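Local coordinates for nigritoxine (Vibrio nigripulchritudo, PDB 5M41), which acts as a bacterial toxin against crustaceans and insects, at residues Thr74-Tyr79 and Ile172-Leu177; Arg30-Glu35 and Leu260-Thr265; Ala36-Tyr41 and Glu176-Leu181. All blocks are in the same frame, centred on the assembly; numbering follows the deposited sequence.

Contact 1 of 3, residues Thr74-Tyr79 and Ile172-Leu177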
# COMPACT_ATOMS: atom_id res chain seq x y z
N THR A 74 30.80 39.78 -19.85
CA THR A 74 30.25 41.00 -20.45
C THR A 74 29.15 41.56 -19.53
O THR A 74 28.51 40.82 -18.78
CB THR A 74 29.71 40.69 -21.87
OG1 THR A 74 29.54 39.27 -22.02
CG2 THR A 74 30.68 41.16 -22.94
N THR A 75 28.93 42.87 -19.57
CA THR A 75 28.07 43.53 -18.60
C THR A 75 26.73 43.96 -19.21
O THR A 75 26.68 44.44 -20.34
CB THR A 75 28.81 44.71 -17.93
OG1 THR A 75 28.22 44.99 -16.66
CG2 THR A 75 28.78 45.96 -18.77
N VAL A 76 25.63 43.74 -18.48
CA VAL A 76 24.30 44.01 -19.04
C VAL A 76 23.47 44.78 -18.00
O VAL A 76 23.18 44.26 -16.92
CB VAL A 76 23.60 42.71 -19.47
CG1 VAL A 76 22.20 42.97 -20.00
CG2 VAL A 76 24.40 41.98 -20.52
N ASP A 77 23.13 46.02 -18.34
CA ASP A 77 22.33 46.89 -17.48
C ASP A 77 20.86 46.47 -17.44
O ASP A 77 20.25 46.18 -18.47
CB ASP A 77 22.39 48.36 -17.94
CG ASP A 77 23.76 48.99 -17.77
OD1 ASP A 77 24.70 48.35 -17.27
OD2 ASP A 77 23.89 50.17 -18.14
N ILE A 78 20.29 46.49 -16.24
CA ILE A 78 18.87 46.24 -16.02
C ILE A 78 18.35 47.37 -15.14
O ILE A 78 19.05 47.80 -14.23
CB ILE A 78 18.64 44.90 -15.26
CG1 ILE A 78 19.03 43.70 -16.12
CG2 ILE A 78 17.19 44.76 -14.81
CD1 ILE A 78 18.26 43.55 -17.41
N TYR A 79 17.13 47.85 -15.38
CA TYR A 79 16.52 48.76 -14.42
C TYR A 79 15.57 47.97 -13.52
O TYR A 79 14.79 47.15 -14.00
CB TYR A 79 15.72 49.87 -15.10
CG TYR A 79 16.47 50.68 -16.15
CD1 TYR A 79 17.83 50.94 -16.03
CD2 TYR A 79 15.79 51.24 -17.23
CE1 TYR A 79 18.51 51.70 -16.98
CE2 TYR A 79 16.46 52.00 -18.19
CZ TYR A 79 17.81 52.23 -18.06
OH TYR A 79 18.51 52.98 -18.99
N ILE A 172 21.06 48.14 -12.27
CA ILE A 172 21.88 47.07 -11.70
C ILE A 172 22.46 46.27 -12.86
O ILE A 172 21.98 46.38 -13.99
CB ILE A 172 21.03 46.09 -10.85
CG1 ILE A 172 19.95 45.41 -11.71
CG2 ILE A 172 20.44 46.82 -9.65
CD1 ILE A 172 19.20 44.25 -11.05
N ASN A 173 23.51 45.52 -12.58
CA ASN A 173 23.92 44.47 -13.50
C ASN A 173 22.95 43.27 -13.42
O ASN A 173 22.39 42.97 -12.35
CB ASN A 173 25.35 44.02 -13.20
CG ASN A 173 25.90 43.12 -14.29
OD1 ASN A 173 26.27 41.97 -14.03
ND2 ASN A 173 25.92 43.63 -15.52
N ILE A 174 22.74 42.60 -14.55
CA ILE A 174 21.76 41.55 -14.67
C ILE A 174 22.03 40.35 -13.73
O ILE A 174 21.09 39.67 -13.33
CB ILE A 174 21.55 41.08 -16.15
CG1 ILE A 174 20.28 40.23 -16.27
CG2 ILE A 174 22.77 40.33 -16.69
CD1 ILE A 174 19.77 40.05 -17.69
N SER A 175 23.30 40.14 -13.37
CA SER A 175 23.68 39.08 -12.43
C SER A 175 23.08 39.32 -11.03
O SER A 175 23.04 38.42 -10.20
CB SER A 175 25.20 39.00 -12.34
OG SER A 175 25.72 40.22 -11.82
N GLU A 176 22.61 40.54 -10.77
CA GLU A 176 22.04 40.87 -9.46
C GLU A 176 20.50 40.78 -9.45
O GLU A 176 19.86 40.97 -8.42
CB GLU A 176 22.51 42.26 -9.00
CG GLU A 176 24.03 42.44 -8.93
CD GLU A 176 24.73 41.35 -8.11
OE1 GLU A 176 24.35 41.16 -6.93
OE2 GLU A 176 25.65 40.68 -8.65
N LEU A 177 19.91 40.45 -10.60
CA LEU A 177 18.47 40.61 -10.80
C LEU A 177 17.64 39.59 -10.02
O LEU A 177 16.66 39.96 -9.38
CB LEU A 177 18.13 40.59 -12.29
CG LEU A 177 16.66 40.70 -12.72
CD1 LEU A 177 15.98 41.99 -12.19
CD2 LEU A 177 16.52 40.58 -14.24
O HOH W 1 25.79 46.35 -15.74

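Contact 2 of 3, residues Arg30-Glu35 and Leu260-Thr265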
# COMPACT_ATOMS: atom_id res chain seq x y z
N ARG A 30 7.84 29.24 -0.01
CA ARG A 30 8.40 29.78 1.23
C ARG A 30 9.43 28.84 1.83
O ARG A 30 10.40 29.27 2.43
CB ARG A 30 7.27 30.10 2.24
CG ARG A 30 6.68 31.50 2.04
CD ARG A 30 5.86 31.99 3.26
NE ARG A 30 4.80 31.01 3.55
CZ ARG A 30 3.50 31.20 3.36
NH1 ARG A 30 3.04 32.37 2.96
NH2 ARG A 30 2.66 30.21 3.63
N ASN A 31 9.24 27.54 1.66
CA ASN A 31 10.20 26.60 2.24
C ASN A 31 11.47 26.35 1.42
O ASN A 31 12.35 25.63 1.86
CB ASN A 31 9.49 25.32 2.62
CG ASN A 31 8.59 25.51 3.85
OD1 ASN A 31 7.42 25.20 3.84
ND2 ASN A 31 9.16 26.07 4.88
N LEU A 32 11.56 26.95 0.23
CA LEU A 32 12.81 26.92 -0.53
C LEU A 32 13.83 27.78 0.20
O LEU A 32 13.47 28.78 0.82
CB LEU A 32 12.60 27.49 -1.94
CG LEU A 32 11.68 26.70 -2.86
CD1 LEU A 32 11.58 27.42 -4.22
CD2 LEU A 32 12.26 25.28 -3.05
N THR A 33 15.11 27.40 0.12
CA THR A 33 16.16 28.31 0.61
C THR A 33 16.16 29.57 -0.28
O THR A 33 15.66 29.52 -1.41
CB THR A 33 17.57 27.67 0.51
OG1 THR A 33 17.83 27.40 -0.87
CG2 THR A 33 17.65 26.31 1.34
N LYS A 34 16.71 30.67 0.21
CA LYS A 34 16.90 31.89 -0.60
C LYS A 34 17.60 31.60 -1.93
O LYS A 34 17.17 32.08 -3.00
CB LYS A 34 17.68 32.94 0.18
CG LYS A 34 16.82 33.86 1.04
CD LYS A 34 16.45 35.14 0.27
CE LYS A 34 17.46 36.27 0.48
NZ LYS A 34 17.44 37.21 -0.67
N GLU A 35 18.65 30.78 -1.88
CA GLU A 35 19.38 30.37 -3.08
C GLU A 35 18.48 29.69 -4.13
O GLU A 35 18.54 30.02 -5.33
CB GLU A 35 20.54 29.43 -2.68
CG GLU A 35 21.42 29.00 -3.86
CD GLU A 35 22.44 27.88 -3.54
OE1 GLU A 35 22.61 27.45 -2.36
OE2 GLU A 35 23.08 27.40 -4.50
N LEU A 260 12.79 19.29 -7.20
CA LEU A 260 14.08 19.46 -7.86
C LEU A 260 14.83 20.68 -7.32
O LEU A 260 16.05 20.62 -7.10
CB LEU A 260 13.89 19.57 -9.39
CG LEU A 260 15.24 19.77 -10.14
CD1 LEU A 260 15.26 19.03 -11.46
CD2 LEU A 260 15.53 21.25 -10.36
N LEU A 261 14.12 21.79 -7.15
CA LEU A 261 14.74 23.02 -6.62
C LEU A 261 15.27 22.81 -5.20
O LEU A 261 16.32 23.34 -4.85
CB LEU A 261 13.76 24.20 -6.62
CG LEU A 261 13.35 24.75 -8.00
CD1 LEU A 261 12.23 25.77 -7.84
CD2 LEU A 261 14.55 25.42 -8.67
N VAL A 262 14.54 22.04 -4.39
CA VAL A 262 15.05 21.67 -3.06
C VAL A 262 16.31 20.80 -3.22
O VAL A 262 17.32 21.04 -2.55
CB VAL A 262 13.98 20.99 -2.20
CG1 VAL A 262 14.57 20.48 -0.87
CG2 VAL A 262 12.81 21.95 -1.91
N ALA A 263 16.26 19.78 -4.08
CA ALA A 263 17.45 18.93 -4.29
C ALA A 263 18.63 19.73 -4.82
O ALA A 263 19.76 19.38 -4.52
CB ALA A 263 17.17 17.74 -5.21
N SER A 264 18.37 20.79 -5.57
CA SER A 264 19.48 21.57 -6.14
C SER A 264 20.29 22.26 -5.06
O SER A 264 21.49 22.46 -5.23
CB SER A 264 19.00 22.61 -7.17
OG SER A 264 18.41 23.71 -6.49
N THR A 265 19.66 22.61 -3.94
CA THR A 265 20.36 23.32 -2.88
C THR A 265 20.62 22.44 -1.64
O THR A 265 21.02 22.94 -0.60
CB THR A 265 19.65 24.65 -2.50
OG1 THR A 265 18.30 24.37 -2.11
CG2 THR A 265 19.61 25.62 -3.70
O HOH W 2 15.44 24.89 -1.07
O HOH W 3 22.10 25.40 -6.47

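Contact 3 of 3, residues Ala36-Tyr41 and Glu176-Leu181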
# COMPACT_ATOMS: atom_id res chain seq x y z
N ALA A 36 17.66 28.73 -3.68
CA ALA A 36 16.69 28.03 -4.54
C ALA A 36 15.61 28.98 -5.11
O ALA A 36 15.20 28.83 -6.25
CB ALA A 36 16.02 26.89 -3.78
N GLN A 37 15.14 29.93 -4.30
CA GLN A 37 14.20 30.97 -4.80
C GLN A 37 14.83 31.86 -5.90
O GLN A 37 14.17 32.16 -6.89
CB GLN A 37 13.64 31.86 -3.67
CG GLN A 37 12.89 31.09 -2.56
CD GLN A 37 12.62 31.93 -1.32
OE1 GLN A 37 13.35 32.88 -1.04
NE2 GLN A 37 11.58 31.58 -0.56
N GLN A 38 16.08 32.30 -5.71
CA GLN A 38 16.82 33.03 -6.74
C GLN A 38 16.96 32.20 -8.01
O GLN A 38 16.78 32.71 -9.15
CB GLN A 38 18.22 33.45 -6.21
CG GLN A 38 18.11 34.43 -5.05
CD GLN A 38 19.43 34.75 -4.38
OE1 GLN A 38 20.48 34.30 -4.81
NE2 GLN A 38 19.38 35.51 -3.30
N ASN A 39 17.31 30.93 -7.83
CA ASN A 39 17.45 30.01 -8.96
C ASN A 39 16.11 29.89 -9.70
O ASN A 39 16.08 29.87 -10.93
CB ASN A 39 17.83 28.62 -8.47
CG ASN A 39 19.30 28.50 -8.07
OD1 ASN A 39 19.70 27.48 -7.52
ND2 ASN A 39 20.07 29.52 -8.30
N LEU A 40 15.02 29.76 -8.95
CA LEU A 40 13.69 29.73 -9.57
C LEU A 40 13.48 30.98 -10.45
O LEU A 40 13.05 30.88 -11.62
CB LEU A 40 12.62 29.66 -8.47
CG LEU A 40 11.14 29.48 -8.75
CD1 LEU A 40 10.41 29.07 -7.44
CD2 LEU A 40 10.53 30.79 -9.25
N TYR A 41 13.74 32.16 -9.88
CA TYR A 41 13.55 33.39 -10.68
C TYR A 41 14.52 33.43 -11.86
O TYR A 41 14.14 33.82 -12.98
CB TYR A 41 13.70 34.63 -9.81
CG TYR A 41 12.34 35.18 -9.36
CD1 TYR A 41 11.48 35.78 -10.28
CD2 TYR A 41 11.91 35.06 -8.04
CE1 TYR A 41 10.24 36.27 -9.89
CE2 TYR A 41 10.67 35.55 -7.65
CZ TYR A 41 9.84 36.16 -8.58
OH TYR A 41 8.60 36.68 -8.20
N GLU A 176 22.61 40.54 -10.77
CA GLU A 176 22.04 40.87 -9.46
C GLU A 176 20.50 40.78 -9.45
O GLU A 176 19.86 40.97 -8.42
CB GLU A 176 22.51 42.26 -9.00
CG GLU A 176 24.03 42.44 -8.93
CD GLU A 176 24.73 41.35 -8.11
OE1 GLU A 176 24.35 41.16 -6.93
OE2 GLU A 176 25.65 40.68 -8.65
N LEU A 177 19.91 40.45 -10.60
CA LEU A 177 18.47 40.61 -10.80
C LEU A 177 17.64 39.59 -10.02
O LEU A 177 16.66 39.96 -9.38
CB LEU A 177 18.13 40.59 -12.29
CG LEU A 177 16.66 40.70 -12.72
CD1 LEU A 177 15.98 41.99 -12.19
CD2 LEU A 177 16.52 40.58 -14.24
N SER A 178 18.00 38.31 -10.09
CA SER A 178 17.13 37.31 -9.49
C SER A 178 17.05 37.51 -7.97
O SER A 178 16.01 37.29 -7.39
CB SER A 178 17.53 35.89 -9.90
OG SER A 178 18.79 35.54 -9.34
N LYS A 179 18.12 38.01 -7.36
CA LYS A 179 18.13 38.28 -5.93
C LYS A 179 17.13 39.40 -5.62
O LYS A 179 16.34 39.29 -4.69
CB LYS A 179 19.54 38.70 -5.49
CG LYS A 179 19.70 39.11 -4.02
CD LYS A 179 21.16 38.91 -3.58
CE LYS A 179 21.33 38.78 -2.06
NZ LYS A 179 20.84 39.99 -1.34
N ILE A 180 17.19 40.48 -6.41
CA ILE A 180 16.32 41.64 -6.17
C ILE A 180 14.87 41.23 -6.34
O ILE A 180 14.02 41.70 -5.59
CB ILE A 180 16.66 42.86 -7.10
CG1 ILE A 180 18.12 43.36 -6.96
CG2 ILE A 180 15.70 44.05 -6.86
CD1 ILE A 180 18.60 43.52 -5.54
N LEU A 181 14.57 40.39 -7.33
CA LEU A 181 13.18 39.92 -7.54
C LEU A 181 12.65 39.10 -6.38
O LEU A 181 11.49 39.25 -5.98
CB LEU A 181 13.07 39.10 -8.84
CG LEU A 181 13.15 39.92 -10.14
CD1 LEU A 181 13.60 39.03 -11.29
CD2 LEU A 181 11.82 40.58 -10.48
O HOH W 4 9.49 39.49 -7.86

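Contact 1 of 3, residues Thr74-Tyr79 and Ile172-Leu177
Ile172 O is gripped by two donors from the facing strand: Ile78 N bonds to it at 2.8 Å, and a weaker CA-H...O contact reaches it from Asp77 CA at 3.5 Å. The bond returns from Ile172 N to Ile78 O, also 2.8 Å and almost straight (170° at the hydrogen), which makes Ile78 and Ile172 a hydrogen-bonded antiparallel pair. One step on, Asp77 faces Asn173 as a non-hydrogen-bonded pair. Ile174 N then bonds to Val76 O at 2.9 Å, though with a more bent N-H (136°), as the chain leaves the sheet. This is the margin of a five-stranded antiparallel sheet: strand 170-173 is its last strand, 77-80 the neighbour inside it, and a 3-10 turn closed by Glu176 N to Asn173 O carries the chain from the edge into helix 177-191. Ile78 fills the angle between strand and turn. With chi1 at -67°, its CG1 branch lies beside the backbone N and comes within 3.6 Å of Ile174 CB, while CB rests on Ile172 CG1 at 3.8 Å. CG2 meets Leu177 CD1, the two side chains at about a right angle. Val76 CB touches Ile174 CG2, and helix 62-67 packs against both residues through Ala66. Asp77 and Asn173 diverge, yet as deposited Asn173 ND2 gives a proton to a water that in turn donates to Asp77 OD1; ND2 also stands 3.0 Å from Val76 N, another donor, so the amide may be turned over.

Contact 2 of 3, residues Arg30-Glu35 and Leu260-Thr265
The carboxylate of Glu35 presents one flat face to the methyl of Thr265: CG2 stands almost squarely above CD, 3.6 Å away, and touches both oxygens more loosely. Glu35 reaches it through an extended chain that slides past Thr265 in the opposite direction. Off that same face, a water lies 3.0 Å from Glu35 OE2 and 3.2 Å from Ser264 O; it has more acceptors nearby than protons to give, so its bonding is not settled. Thr265 turns both branches to use. At chi1 58° its CG2 lies opposite the carbonyl carbon and meets Glu35, while OG1 comes to 3.3 Å from Thr33 OG1. The Thr33 hydroxyl has a stronger partner in Ala36 N, which it caps as the N-cap residue of helix 34-54. A second water joins the two threonines, accepting from Thr33 N at 2.8 Å and hydrogen-bonded to Thr265 OG1. Beside these polar groups the contact is apolar: Leu32 CD2 presses on Val262 CG2 at 3.6 Å and also touches Leu261 CB, and Leu32 CD1 meets Leu261 CD1. The lead-in and first turn of helix 34-54 are thus set against the C-terminal end of helix 253-264 and the residue after it; Leu261 also packs with Leu32 on Leu40 of helix 34-54, while Leu260 and Ala263 touch Leu230 of the short strand 229-230.

Contact 3 of 3, residues Ala36-Tyr41 and Glu176-Leu181
Leu181 CB sits over one face of the Tyr41 ring, 4.0 Å from its centroid and close to the ring normal, a CH-pi contact. Tyr41 has an unusual first torsion (chi1 -98°), away from the staggered positions, and in this pose the ring lies flat against the beta carbon of Leu181. Leu181 CD1 touches the ring at CD1. At the far end a water donates both to Tyr41 OH, at 3.0 Å, and to Leu181 O, at 2.8 Å, tying the hydroxyl to the carbonyl of the same residue whose CB lies over the ring; Asn85 OD1 bonds to the same hydroxyl. Ser178, small enough to let the backbones close to 5.1 Å between its CA and Gln38 CA, puts CB 3.4 Å from Gln38 O and 4.0 Å from Tyr41 CB. Its OG lies between its own backbone N and carbonyl carbon (chi1 68°), near Gln38 CB. Gln38 runs out straight beyond CG, and its amide NE2 lies along the methylenes of Lys179, 3.7 Å from Lys179 CG, both side chains pointing the same way. The lysine stays extended until its last bond, where a bend takes NZ to a salt bridge with Glu183. Axes of segments 36-41 and 177-181 pass 8.3 Å apart at 111°, so the helices cross steeply at this point. Val182 and Leu185 extend the packing on Tyr41, Ile45 touches Leu177 and Leu181, and helix 206-215 reaches Tyr41 through Val206.

How the contacts relate
The three contacts form a row in the N-terminal part of the chain. Contact 3 is in the middle, its centre about 12 Å from that of contact 2 and about 13 Å from that of contact 1; the centres of contacts 1 and 2 are about 23 Å apart. Helix 34-54 serves contacts 2 and 3, which touch where Leu261 meets Ala36 and Leu40. Contacts 1 and 3 share Glu176 and Leu177, where strand 170-173 passes into helix 177-191. Along the chain, contacts 1 and 3 both lie inside the long loop closed by contact 2. Sheet edge and helices are thereby joined, and helix 177-191 also carries Val189, first of the magnesium-site residues Val189, Glu192 and Asp195.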